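Local atomic coordinates of putative glutathionylspermidine synthase (Methylobacillus flagellatus, PDB entry 3N6X), a protein that probably works as an ATP-dependent ligase of the circularly permuted ATP-grasp family, perhaps resembling glutathionylspermidine synthase, though its true substrates are not established. Residues A[172-177]-A[236-241]; A[200-205]-A[440-445]; A[342-347]-A[407-412]. One frame throughout, in Å; residues are numbered along the deposited sequence.

Contact 1 (A[172-177]-A[236-241]); sequences YMLENR and AFIAQQ
Phe237 spans the gap between helix 172-177 and helix 236-241, bringing the far half of its ring up to Leu174 and Glu175. The axes of the two short helical segments stay 12.0 Å apart, at 72° between their directions, and side chains span the distance. Starting at the root of Phe237, CB leaves its helix toward the other one, and CG lies anti to the backbone N (chi1 170°), which carries the ring outward across the gap. Its far half does the touching. Phe237 CE2 meets CD1 of Leu174 at 3.7 Å, with that methyl sitting at the ring edge, near the ring plane. Phe237 CZ, the tip, is shared: Leu174 CD1 lies 4.1 Å from it and Glu175 OE2 3.7 Å. On the other flank Phe237 CE1 approaches Glu175 OE2 at 3.5 Å. The carboxylate oxygen comes in obliquely, with the carboxylate and ring planes 83° apart, after the Glu175 chain has bent at chi2 to bring it there. One face of the Phe237 ring is taken by its own helix, where Gln241 CG lies 3.7 Å above the plane, offset toward the rim. An alanine in place of Phe237 would probably leave Leu174 CD1 without its apolar partner and open a gap beside the Glu175 carboxylate. Elsewhere on the two helices, Ile238 packs on Leu222 and Tyr199, while Arg177 forms a salt bridge with Asp468. Helix 232-242 is the crossover helix between the parallel neighbouring strands 220-223 and 245-247, so in this contact helix 170-183 packs on the crossover helix of a beta-alpha-beta unit.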
ATOM      1  N   TYR A 172      -4.706   3.255   9.811  1.00 37.71           N
ATOM      2  CA  TYR A 172      -5.348   4.517   9.446  1.00 38.40           C
ATOM      3  C   TYR A 172      -6.713   4.254   8.784  1.00 39.94           C
ATOM      4  O   TYR A 172      -7.673   4.957   9.066  1.00 39.70           O
ATOM      5  CB  TYR A 172      -4.452   5.342   8.523  1.00 42.28           C
ATOM      6  CG  TYR A 172      -3.219   5.895   9.198  1.00 49.15           C
ATOM      7  CD1 TYR A 172      -3.302   6.978  10.069  1.00 52.90           C
ATOM      8  CD2 TYR A 172      -1.956   5.391   8.906  1.00 51.60           C
ATOM      9  CE1 TYR A 172      -2.164   7.498  10.692  1.00 55.93           C
ATOM     10  CE2 TYR A 172      -0.811   5.903   9.519  1.00 53.63           C
ATOM     11  CZ  TYR A 172      -0.922   6.954  10.417  1.00 63.83           C
ATOM     12  OH  TYR A 172       0.206   7.466  11.020  1.00 68.34           O
HETATM   13  N   MSE A 173      -6.811   3.195   7.975  1.00 34.31           N
HETATM   14  CA  MSE A 173      -8.072   2.823   7.329  1.00 32.74           C
HETATM   15  C   MSE A 173      -9.121   2.455   8.397  1.00 37.56           C
HETATM   16  O   MSE A 173     -10.258   2.933   8.342  1.00 37.23           O
HETATM   17  CB  MSE A 173      -7.854   1.640   6.347  1.00 33.32           C
HETATM   18  CG  MSE A 173      -9.164   1.048   5.803  1.00 37.99           C
HETATM   19 SE   MSE A 173      -8.902  -0.521   4.681  0.75 42.76          SE
HETATM   20  CE  MSE A 173      -9.069  -1.890   6.019  1.00 39.47           C
ATOM     21  N   LEU A 174      -8.725   1.622   9.372  1.00 33.80           N
ATOM     22  CA  LEU A 174      -9.630   1.166  10.422  1.00 33.59           C
ATOM     23  C   LEU A 174     -10.044   2.280  11.373  1.00 38.22           C
ATOM     24  O   LEU A 174     -11.236   2.436  11.635  1.00 38.35           O
ATOM     25  CB  LEU A 174      -9.040  -0.041  11.175  1.00 33.11           C
ATOM     26  CG  LEU A 174      -8.813  -1.287  10.306  1.00 37.20           C
ATOM     27  CD1 LEU A 174      -8.020  -2.340  11.051  1.00 37.79           C
ATOM     28  CD2 LEU A 174     -10.130  -1.860   9.797  1.00 37.98           C
ATOM     29  N   GLU A 175      -9.084   3.128  11.793  1.00 35.57           N
ATOM     30  CA  GLU A 175      -9.348   4.246  12.711  1.00 35.54           C
ATOM     31  C   GLU A 175     -10.121   5.376  12.077  1.00 39.88           C
ATOM     32  O   GLU A 175     -10.889   6.040  12.766  1.00 40.56           O
ATOM     33  CB  GLU A 175      -8.042   4.767  13.354  1.00 36.98           C
ATOM     34  CG  GLU A 175      -7.512   3.852  14.462  1.00 50.84           C
ATOM     35  CD  GLU A 175      -8.527   3.470  15.538  1.00 74.95           C
ATOM     36  OE1 GLU A 175      -9.215   4.376  16.070  1.00 56.31           O
ATOM     37  OE2 GLU A 175      -8.654   2.257  15.821  1.00 71.24           O
ATOM     38  N   ASN A 176      -9.934   5.610  10.771  1.00 35.74           N
ATOM     39  CA  ASN A 176     -10.667   6.675  10.095  1.00 35.61           C
ATOM     40  C   ASN A 176     -12.138   6.344  10.020  1.00 39.45           C
ATOM     41  O   ASN A 176     -12.964   7.235  10.188  1.00 39.88           O
ATOM     42  CB  ASN A 176     -10.096   6.967   8.706  1.00 33.56           C
ATOM     43  CG  ASN A 176      -8.763   7.658   8.738  1.00 45.24           C
ATOM     44  OD1 ASN A 176      -8.305   8.129   9.783  1.00 36.57           O
ATOM     45  ND2 ASN A 176      -8.077   7.673   7.603  1.00 39.08           N
ATOM     46  N   ARG A 177     -12.478   5.052   9.849  1.00 35.56           N
ATOM     47  CA  ARG A 177     -13.883   4.633   9.834  1.00 35.24           C
ATOM     48  C   ARG A 177     -14.517   4.840  11.222  1.00 39.17           C
ATOM     49  O   ARG A 177     -15.610   5.409  11.323  1.00 37.35           O
ATOM     50  CB  ARG A 177     -14.034   3.165   9.383  1.00 29.85           C
ATOM     51  CG  ARG A 177     -15.485   2.641   9.506  1.00 29.99           C
ATOM     52  CD  ARG A 177     -16.478   3.445   8.642  1.00 32.34           C
ATOM     53  NE  ARG A 177     -15.973   3.644   7.277  1.00 34.69           N
ATOM     54  CZ  ARG A 177     -16.039   2.727   6.319  1.00 38.54           C
ATOM     55  NH1 ARG A 177     -16.659   1.574   6.537  1.00 26.64           N
ATOM     56  NH2 ARG A 177     -15.508   2.961   5.134  1.00 28.92           N
ATOM     57  N   ALA A 236       1.471  -3.475  16.966  1.00 31.76           N
ATOM     58  CA  ALA A 236       0.822  -3.764  18.236  1.00 31.76           C
ATOM     59  C   ALA A 236      -0.710  -3.762  18.072  1.00 36.51           C
ATOM     60  O   ALA A 236      -1.383  -4.695  18.537  1.00 35.07           O
ATOM     61  CB  ALA A 236       1.255  -2.739  19.291  1.00 31.94           C
ATOM     62  N   PHE A 237      -1.240  -2.758  17.320  1.00 34.34           N
ATOM     63  CA  PHE A 237      -2.670  -2.608  17.035  1.00 34.99           C
ATOM     64  C   PHE A 237      -3.238  -3.802  16.244  1.00 37.31           C
ATOM     65  O   PHE A 237      -4.221  -4.406  16.694  1.00 36.72           O
ATOM     66  CB  PHE A 237      -2.955  -1.264  16.319  1.00 37.99           C
ATOM     67  CG  PHE A 237      -4.356  -1.111  15.760  1.00 41.63           C
ATOM     68  CD1 PHE A 237      -5.438  -0.845  16.601  1.00 46.18           C
ATOM     69  CD2 PHE A 237      -4.595  -1.228  14.391  1.00 44.51           C
ATOM     70  CE1 PHE A 237      -6.736  -0.705  16.083  1.00 47.55           C
ATOM     71  CE2 PHE A 237      -5.894  -1.094  13.876  1.00 48.31           C
ATOM     72  CZ  PHE A 237      -6.954  -0.827  14.725  1.00 46.82           C
ATOM     73  N   ILE A 238      -2.616  -4.161  15.080  1.00 33.80           N
ATOM     74  CA  ILE A 238      -3.113  -5.272  14.282  0.50 33.43           C
ATOM     75  C   ILE A 238      -3.029  -6.619  15.028  1.00 36.07           C
ATOM     76  O   ILE A 238      -3.988  -7.378  15.012  1.00 37.36           O
ATOM     77  CB  ILE A 238      -2.555  -5.271  12.811  0.50 36.43           C
ATOM     78  CG1 ILE A 238      -3.465  -6.054  11.850  0.50 37.46           C
ATOM     79  CG2 ILE A 238      -1.111  -5.725  12.723  0.50 35.51           C
ATOM     80  CD1 ILE A 238      -4.659  -5.277  11.364  0.50 45.98           C
ATOM     81  N   ALA A 239      -1.925  -6.863  15.762  1.00 31.60           N
ATOM     82  CA  ALA A 239      -1.762  -8.093  16.567  1.00 31.02           C
ATOM     83  C   ALA A 239      -2.845  -8.177  17.670  1.00 34.94           C
ATOM     84  O   ALA A 239      -3.432  -9.245  17.892  1.00 33.84           O
ATOM     85  CB  ALA A 239      -0.368  -8.136  17.193  1.00 31.33           C
ATOM     86  N   GLN A 240      -3.137  -7.043  18.319  1.00 32.20           N
ATOM     87  CA  GLN A 240      -4.192  -6.983  19.336  1.00 32.58           C
ATOM     88  C   GLN A 240      -5.558  -7.229  18.679  1.00 35.93           C
ATOM     89  O   GLN A 240      -6.306  -8.076  19.146  1.00 35.98           O
ATOM     90  CB  GLN A 240      -4.151  -5.630  20.088  1.00 34.09           C
ATOM     91  CG  GLN A 240      -5.059  -5.565  21.318  1.00 49.19           C
ATOM     92  CD  GLN A 240      -6.453  -5.085  20.976  1.00 79.52           C
ATOM     93  OE1 GLN A 240      -6.652  -4.201  20.120  1.00 76.27           O
ATOM     94  NE2 GLN A 240      -7.454  -5.664  21.633  1.00 73.49           N
ATOM     95  N   GLN A 241      -5.835  -6.558  17.530  1.00 32.78           N
ATOM     96  CA  GLN A 241      -7.082  -6.759  16.765  1.00 32.05           C
ATOM     97  C   GLN A 241      -7.240  -8.221  16.315  1.00 35.99           C
ATOM     98  O   GLN A 241      -8.359  -8.739  16.243  1.00 36.93           O
ATOM     99  CB  GLN A 241      -7.123  -5.824  15.547  1.00 32.87           C
ATOM    100  CG  GLN A 241      -7.460  -4.370  15.877  1.00 39.70           C
ATOM    101  CD  GLN A 241      -8.785  -4.237  16.590  1.00 53.34           C
ATOM    102  OE1 GLN A 241      -9.834  -4.712  16.123  1.00 46.16           O
ATOM    103  NE2 GLN A 241      -8.754  -3.641  17.763  1.00 49.02           N
TER

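Contact 2 (A[200-205]-A[440-445]); sequences PQVLLN and SLVPGA
Val202, on helix 200-205, faces Val442 and Ser440 with its two methyl groups divided between them. Val202 CG2 is directed at Val442, whose own CG2 comes to meet it at 4.4 Å, methyl against methyl, while Val202 CG1 is turned toward the hydroxyl of Ser440, with OG 4.5 Å away. The division follows from the valine torsion: with CG1 anti to the backbone N (chi1 171°), the two branches spread along the facing chain. Ser440 and Val442 present their side chains to the helix because they alternate along an extended backbone. Leu441, between them, points the other way and packs on Trp84, Ser88 and Ile92 of helix 81-105. Just past Val442 the chain bends in an inverse gamma turn centred on Pro443, closed by Gly444 N to Val442 O at 2.7 Å. Around the valine pair, Leu434 touches Val202, and Val196 and His198 touch Val442. Ser440 OG hydrogen-bonds to a glycerol, probably left from the crystallisation liquor. The hydroxyl thus has a polar partner elsewhere and is at most a distant neighbour of the valine. Joined by methyl groups at the long end of van der Waals range, and burying just 81 Å² in total, helix 199-209 and the segment 440-445 meet through loose apolar packing, with no polar bond between the two segments to fix their relative angle.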
ATOM      1  N   PRO A 200      -8.711  -7.520  10.309  1.00 28.82           N
ATOM      2  CA  PRO A 200      -7.764  -8.344  11.091  1.00 28.08           C
ATOM      3  C   PRO A 200      -8.116  -9.826  11.197  1.00 31.83           C
ATOM      4  O   PRO A 200      -7.216 -10.670  11.172  1.00 31.44           O
ATOM      5  CB  PRO A 200      -7.770  -7.664  12.458  1.00 29.14           C
ATOM      6  CG  PRO A 200      -8.089  -6.262  12.158  1.00 32.69           C
ATOM      7  CD  PRO A 200      -9.111  -6.322  11.073  1.00 28.91           C
ATOM      8  N   GLN A 201      -9.418 -10.151  11.267  1.00 28.83           N
ATOM      9  CA  GLN A 201      -9.857 -11.539  11.356  1.00 28.65           C
ATOM     10  C   GLN A 201      -9.802 -12.242  10.006  1.00 31.39           C
ATOM     11  O   GLN A 201      -9.507 -13.437   9.955  1.00 31.02           O
ATOM     12  CB  GLN A 201     -11.244 -11.649  12.019  1.00 29.60           C
ATOM     13  CG  GLN A 201     -11.212 -11.389  13.531  1.00 24.99           C
ATOM     14  CD  GLN A 201     -10.269 -12.306  14.280  1.00 35.26           C
ATOM     15  OE1 GLN A 201     -10.285 -13.533  14.129  1.00 33.12           O
ATOM     16  NE2 GLN A 201      -9.453 -11.731  15.128  1.00 26.10           N
ATOM     17  N   VAL A 202     -10.024 -11.494   8.905  1.00 27.76           N
ATOM     18  CA  VAL A 202      -9.848 -12.026   7.541  1.00 27.44           C
ATOM     19  C   VAL A 202      -8.340 -12.326   7.348  1.00 30.81           C
ATOM     20  O   VAL A 202      -7.983 -13.403   6.889  1.00 30.92           O
ATOM     21  CB  VAL A 202     -10.385 -11.050   6.443  1.00 30.05           C
ATOM     22  CG1 VAL A 202      -9.998 -11.531   5.031  1.00 29.00           C
ATOM     23  CG2 VAL A 202     -11.903 -10.864   6.560  1.00 29.21           C
ATOM     24  N   LEU A 203      -7.469 -11.401   7.779  1.00 26.68           N
ATOM     25  CA  LEU A 203      -6.020 -11.605   7.679  1.00 27.26           C
ATOM     26  C   LEU A 203      -5.543 -12.803   8.531  1.00 30.86           C
ATOM     27  O   LEU A 203      -4.791 -13.638   8.036  1.00 30.99           O
ATOM     28  CB  LEU A 203      -5.249 -10.310   8.049  1.00 27.39           C
ATOM     29  CG  LEU A 203      -3.711 -10.446   8.186  1.00 31.38           C
ATOM     30  CD1 LEU A 203      -3.081 -10.920   6.878  1.00 29.10           C
ATOM     31  CD2 LEU A 203      -3.084  -9.123   8.650  1.00 33.99           C
ATOM     32  N   LEU A 204      -6.010 -12.906   9.790  1.00 27.38           N
ATOM     33  CA  LEU A 204      -5.643 -14.035  10.647  1.00 26.71           C
ATOM     34  C   LEU A 204      -6.055 -15.366  10.006  1.00 32.80           C
ATOM     35  O   LEU A 204      -5.272 -16.309   9.993  1.00 33.69           O
ATOM     36  CB  LEU A 204      -6.265 -13.887  12.053  1.00 26.26           C
ATOM     37  CG  LEU A 204      -6.056 -15.083  13.016  1.00 29.75           C
ATOM     38  CD1 LEU A 204      -4.561 -15.393  13.220  1.00 29.55           C
ATOM     39  CD2 LEU A 204      -6.727 -14.840  14.328  1.00 30.01           C
ATOM     40  N   ASN A 205      -7.259 -15.427   9.439  1.00 30.21           N
ATOM     41  CA  ASN A 205      -7.747 -16.640   8.780  1.00 30.63           C
ATOM     42  C   ASN A 205      -6.883 -17.020   7.566  1.00 33.94           C
ATOM     43  O   ASN A 205      -6.573 -18.198   7.381  1.00 34.77           O
ATOM     44  CB  ASN A 205      -9.195 -16.473   8.382  1.00 32.90           C
ATOM     45  CG  ASN A 205      -9.821 -17.747   7.936  1.00 52.79           C
ATOM     46  OD1 ASN A 205      -9.931 -18.710   8.705  1.00 43.93           O
ATOM     47  ND2 ASN A 205     -10.188 -17.802   6.658  1.00 44.36           N
ATOM     48  N   SER A 440      -8.765 -11.851  -1.968  1.00 35.69           N
ATOM     49  CA  SER A 440      -9.885 -10.968  -1.672  1.00 34.72           C
ATOM     50  C   SER A 440      -9.436  -9.615  -1.177  1.00 37.75           C
ATOM     51  O   SER A 440      -8.263  -9.424  -0.849  1.00 36.48           O
ATOM     52  CB  SER A 440     -10.819 -11.617  -0.643  1.00 38.59           C
ATOM     53  OG  SER A 440     -10.161 -11.869   0.592  1.00 44.74           O
ATOM     54  N   LEU A 441     -10.376  -8.661  -1.150  1.00 34.86           N
ATOM     55  CA  LEU A 441     -10.174  -7.323  -0.640  1.00 34.85           C
ATOM     56  C   LEU A 441     -11.288  -7.039   0.323  1.00 39.43           C
ATOM     57  O   LEU A 441     -12.451  -7.282  -0.002  1.00 39.31           O
ATOM     58  CB  LEU A 441     -10.265  -6.289  -1.775  1.00 35.03           C
ATOM     59  CG  LEU A 441      -9.048  -6.073  -2.609  1.00 40.51           C
ATOM     60  CD1 LEU A 441      -9.125  -6.876  -3.865  1.00 41.17           C
ATOM     61  CD2 LEU A 441      -8.917  -4.629  -2.984  1.00 42.62           C
ATOM     62  N   VAL A 442     -10.965  -6.463   1.475  1.00 35.94           N
ATOM     63  CA  VAL A 442     -11.978  -5.943   2.385  1.00 35.40           C
ATOM     64  C   VAL A 442     -12.456  -4.625   1.715  1.00 37.83           C
ATOM     65  O   VAL A 442     -11.632  -3.944   1.110  1.00 35.79           O
ATOM     66  CB  VAL A 442     -11.381  -5.725   3.818  1.00 38.41           C
ATOM     67  CG1 VAL A 442     -12.200  -4.729   4.631  1.00 37.95           C
ATOM     68  CG2 VAL A 442     -11.247  -7.051   4.558  1.00 37.50           C
ATOM     69  N   PRO A 443     -13.780  -4.318   1.675  1.00 35.46           N
ATOM     70  CA  PRO A 443     -14.227  -3.108   0.948  1.00 35.16           C
ATOM     71  C   PRO A 443     -13.852  -1.791   1.637  1.00 38.90           C
ATOM     72  O   PRO A 443     -14.712  -1.047   2.131  1.00 38.07           O
ATOM     73  CB  PRO A 443     -15.740  -3.305   0.830  1.00 36.68           C
ATOM     74  CG  PRO A 443     -16.088  -4.150   1.994  1.00 41.19           C
ATOM     75  CD  PRO A 443     -14.921  -5.055   2.252  1.00 36.72           C
ATOM     76  N   GLY A 444     -12.569  -1.493   1.609  1.00 35.72           N
ATOM     77  CA  GLY A 444     -12.021  -0.274   2.174  1.00 35.16           C
ATOM     78  C   GLY A 444     -10.645   0.010   1.638  1.00 38.35           C
ATOM     79  O   GLY A 444     -10.032  -0.850   1.001  1.00 37.28           O
ATOM     80  N   ALA A 445     -10.134   1.202   1.919  1.00 35.55           N
ATOM     81  CA  ALA A 445      -8.822   1.624   1.453  1.00 35.62           C
ATOM     82  C   ALA A 445      -8.321   2.806   2.262  1.00 42.67           C
ATOM     83  O   ALA A 445      -9.120   3.565   2.827  1.00 42.81           O
ATOM     84  CB  ALA A 445      -8.891   2.013  -0.027  1.00 35.93           C
TER

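Contact 3 (A[342-347]-A[407-412]); sequences SNVPTY and PTLALS
Two largely loop segments approach most closely at Pro345 and Pro407, whose CA atoms are 7.1 Å apart. The short approach here is from backbone to ring: Pro345 O lies 3.2 Å from Pro407 CD, a carbon-oxygen contact at the nitrogen end of the proline. Pro407 CD also packs against Val344 CG1 at 4.2 Å, so this one ring carbon touches both neighbours. Further along, Val344 and Leu409 reach toward each other tip to tip. Leu409 CD1 sits astride the fork of the valine, 3.9 Å from Val344 CG1 and equally far from Val344 CG2. With CG1 anti to the backbone N (chi1 176°) and CG2 anti to the carbonyl carbon, Val344 offers both methyls to that single leucine carbon. Val344 also packs on Tyr158 and Leu160 of strand 157-163. The bend through Pro345 is tied locally: Thr346 OG1 donates to Val344 O at 2.6 Å, approaching from above the carbonyl plane, 45° out of it, and the same hydroxyl is hydrogen-bonded to Gln406. The loop 408-412 makes its own bend, an inverse gamma turn at Ala410. Just beyond the proline pair, the Tyr347 backbone bonds with Ala405, joining strand 347-348 to strand 403-407. Both segments are therefore links between the same two sheets, and the contact is apolar packing of two connections between the large mixed sheet and the small antiparallel sheet, consistent with the ATP-grasp fold.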
ATOM      1  N   SER A 342      -4.247   0.067 -15.451  1.00 34.97           N
ATOM      2  CA  SER A 342      -3.081   0.469 -16.232  1.00 34.81           C
ATOM      3  C   SER A 342      -1.932   0.893 -15.384  1.00 36.40           C
ATOM      4  O   SER A 342      -2.117   1.578 -14.379  1.00 34.86           O
ATOM      5  CB  SER A 342      -3.433   1.601 -17.195  1.00 38.89           C
ATOM      6  OG  SER A 342      -4.148   1.115 -18.316  1.00 57.45           O
ATOM      7  N   ASN A 343      -0.721   0.583 -15.857  1.00 32.43           N
ATOM      8  CA  ASN A 343       0.516   1.089 -15.306  1.00 32.27           C
ATOM      9  C   ASN A 343       0.655   2.549 -15.754  1.00 37.59           C
ATOM     10  O   ASN A 343      -0.036   2.990 -16.681  1.00 36.90           O
ATOM     11  CB  ASN A 343       1.697   0.291 -15.865  1.00 28.16           C
ATOM     12  CG  ASN A 343       2.309  -0.700 -14.909  1.00 41.48           C
ATOM     13  OD1 ASN A 343       1.661  -1.221 -13.995  1.00 36.64           O
ATOM     14  ND2 ASN A 343       3.572  -1.017 -15.132  1.00 27.43           N
ATOM     15  N   VAL A 344       1.551   3.280 -15.129  1.00 34.84           N
ATOM     16  CA  VAL A 344       1.863   4.644 -15.533  1.00 34.32           C
ATOM     17  C   VAL A 344       3.202   4.562 -16.296  1.00 37.15           C
ATOM     18  O   VAL A 344       4.109   3.891 -15.806  1.00 35.96           O
ATOM     19  CB  VAL A 344       1.970   5.579 -14.280  1.00 37.59           C
ATOM     20  CG1 VAL A 344       2.401   6.993 -14.668  1.00 37.14           C
ATOM     21  CG2 VAL A 344       0.659   5.612 -13.514  1.00 37.21           C
ATOM     22  N   PRO A 345       3.358   5.187 -17.504  1.00 33.87           N
ATOM     23  CA  PRO A 345       4.680   5.159 -18.166  1.00 33.36           C
ATOM     24  C   PRO A 345       5.736   5.705 -17.208  1.00 37.26           C
ATOM     25  O   PRO A 345       5.519   6.751 -16.578  1.00 35.87           O
ATOM     26  CB  PRO A 345       4.484   6.054 -19.397  1.00 34.92           C
ATOM     27  CG  PRO A 345       3.004   6.067 -19.624  1.00 38.78           C
ATOM     28  CD  PRO A 345       2.396   6.009 -18.265  1.00 34.74           C
ATOM     29  N   THR A 346       6.768   4.905 -16.937  1.00 34.27           N
ATOM     30  CA  THR A 346       7.759   5.270 -15.931  1.00 34.37           C
ATOM     31  C   THR A 346       9.148   5.202 -16.483  1.00 39.14           C
ATOM     32  O   THR A 346       9.527   4.203 -17.094  1.00 39.55           O
ATOM     33  CB  THR A 346       7.589   4.412 -14.661  1.00 38.69           C
ATOM     34  OG1 THR A 346       6.221   4.413 -14.294  1.00 37.57           O
ATOM     35  CG2 THR A 346       8.421   4.928 -13.485  1.00 36.39           C
ATOM     36  N   TYR A 347       9.918   6.268 -16.269  1.00 35.48           N
ATOM     37  CA  TYR A 347      11.301   6.358 -16.720  1.00 34.68           C
ATOM     38  C   TYR A 347      12.217   6.019 -15.574  1.00 38.28           C
ATOM     39  O   TYR A 347      12.011   6.520 -14.480  1.00 38.88           O
ATOM     40  CB  TYR A 347      11.600   7.784 -17.224  1.00 34.79           C
ATOM     41  CG  TYR A 347      10.731   8.206 -18.388  1.00 34.76           C
ATOM     42  CD1 TYR A 347      11.087   7.893 -19.699  1.00 36.11           C
ATOM     43  CD2 TYR A 347       9.558   8.930 -18.186  1.00 34.68           C
ATOM     44  CE1 TYR A 347      10.312   8.312 -20.778  1.00 34.88           C
ATOM     45  CE2 TYR A 347       8.767   9.340 -19.258  1.00 34.80           C
ATOM     46  CZ  TYR A 347       9.135   9.006 -20.552  1.00 40.34           C
ATOM     47  OH  TYR A 347       8.329   9.346 -21.616  1.00 42.27           O
ATOM     48  N   PRO A 407       4.966  10.938 -16.475  1.00 49.01           N
ATOM     49  CA  PRO A 407       4.270  12.127 -16.985  1.00 50.35           C
ATOM     50  C   PRO A 407       3.344  12.702 -15.909  1.00 59.29           C
ATOM     51  O   PRO A 407       2.876  11.951 -15.052  1.00 60.17           O
ATOM     52  CB  PRO A 407       3.481  11.588 -18.178  1.00 51.75           C
ATOM     53  CG  PRO A 407       3.278  10.144 -17.877  1.00 55.27           C
ATOM     54  CD  PRO A 407       4.496   9.704 -17.140  1.00 50.36           C
ATOM     55  N   THR A 408       3.137  14.035 -15.901  1.00 58.54           N
ATOM     56  CA  THR A 408       2.246  14.672 -14.915  1.00 58.98           C
ATOM     57  C   THR A 408       0.803  14.297 -15.240  1.00 61.43           C
ATOM     58  O   THR A 408       0.303  14.631 -16.317  1.00 60.17           O
ATOM     59  CB  THR A 408       2.494  16.200 -14.834  1.00 72.83           C
ATOM     60  OG1 THR A 408       3.882  16.429 -14.565  1.00 75.01           O
ATOM     61  CG2 THR A 408       1.643  16.878 -13.749  1.00 70.90           C
ATOM     62  N   LEU A 409       0.182  13.503 -14.356  1.00 58.15           N
ATOM     63  CA  LEU A 409      -1.163  12.971 -14.571  1.00 57.15           C
ATOM     64  C   LEU A 409      -2.231  13.917 -14.059  1.00 60.82           C
ATOM     65  O   LEU A 409      -2.019  14.596 -13.045  1.00 59.78           O
ATOM     66  CB  LEU A 409      -1.314  11.600 -13.877  1.00 56.44           C
ATOM     67  CG  LEU A 409      -0.442  10.453 -14.393  1.00 59.66           C
ATOM     68  CD1 LEU A 409      -0.425   9.309 -13.403  1.00 59.43           C
ATOM     69  CD2 LEU A 409      -0.918   9.960 -15.747  1.00 60.05           C
ATOM     70  N   ALA A 410      -3.412  13.912 -14.717  1.00 57.40           N
ATOM     71  CA  ALA A 410      -4.566  14.707 -14.286  1.00 58.10           C
ATOM     72  C   ALA A 410      -5.211  14.058 -13.031  1.00 63.23           C
ATOM     73  O   ALA A 410      -6.329  13.527 -13.099  1.00 61.84           O
ATOM     74  CB  ALA A 410      -5.581  14.811 -15.420  1.00 58.79           C
ATOM     75  N   LEU A 411      -4.462  14.073 -11.893  1.00 61.38           N
ATOM     76  CA  LEU A 411      -4.854  13.471 -10.609  1.00 61.30           C
ATOM     77  C   LEU A 411      -6.222  13.969 -10.148  1.00 65.15           C
ATOM     78  O   LEU A 411      -6.429  15.176 -10.051  1.00 65.46           O
ATOM     79  CB  LEU A 411      -3.767  13.752  -9.527  1.00 61.13           C
ATOM     80  CG  LEU A 411      -3.928  13.025  -8.174  1.00 64.87           C
ATOM     81  CD1 LEU A 411      -4.290  11.595  -8.372  1.00 65.26           C
ATOM     82  CD2 LEU A 411      -2.667  13.120  -7.338  1.00 64.05           C
ATOM     83  N   SER A 412      -7.162  13.034  -9.878  1.00 60.92           N
ATOM     84  CA  SER A 412      -8.518  13.392  -9.464  1.00 60.77           C
ATOM     85  C   SER A 412      -8.549  14.136  -8.146  1.00 63.96           C
ATOM     86  O   SER A 412      -7.702  13.907  -7.274  1.00 62.38           O
ATOM     87  CB  SER A 412      -9.439  12.170  -9.421  1.00 64.43           C
ATOM     88  OG  SER A 412      -9.349  11.465  -8.194  1.00 71.54           O
TER

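Overall arrangement
Contacts 1 and 2 are neighbours, their centres about 12 Å apart, and they touch: Gln241 packs on Pro200, and the selenium of Met173 lies against Gly444 and Ala445. Helix 199-209 thus stands between helix 232-242 and the end of strand 439-441. Along the chain, segment 200-205 of contact 2 falls between the two segments of contact 1, and 440-445 follows much later. Contact 3 lies across the chain's centre, about 31 Å from contact 1 and 28 Å from contact 2, centre to centre. It falls between the two segments of contact 2, and both reach the large mixed sheet, which therefore connects the two regions of this single-chain protein.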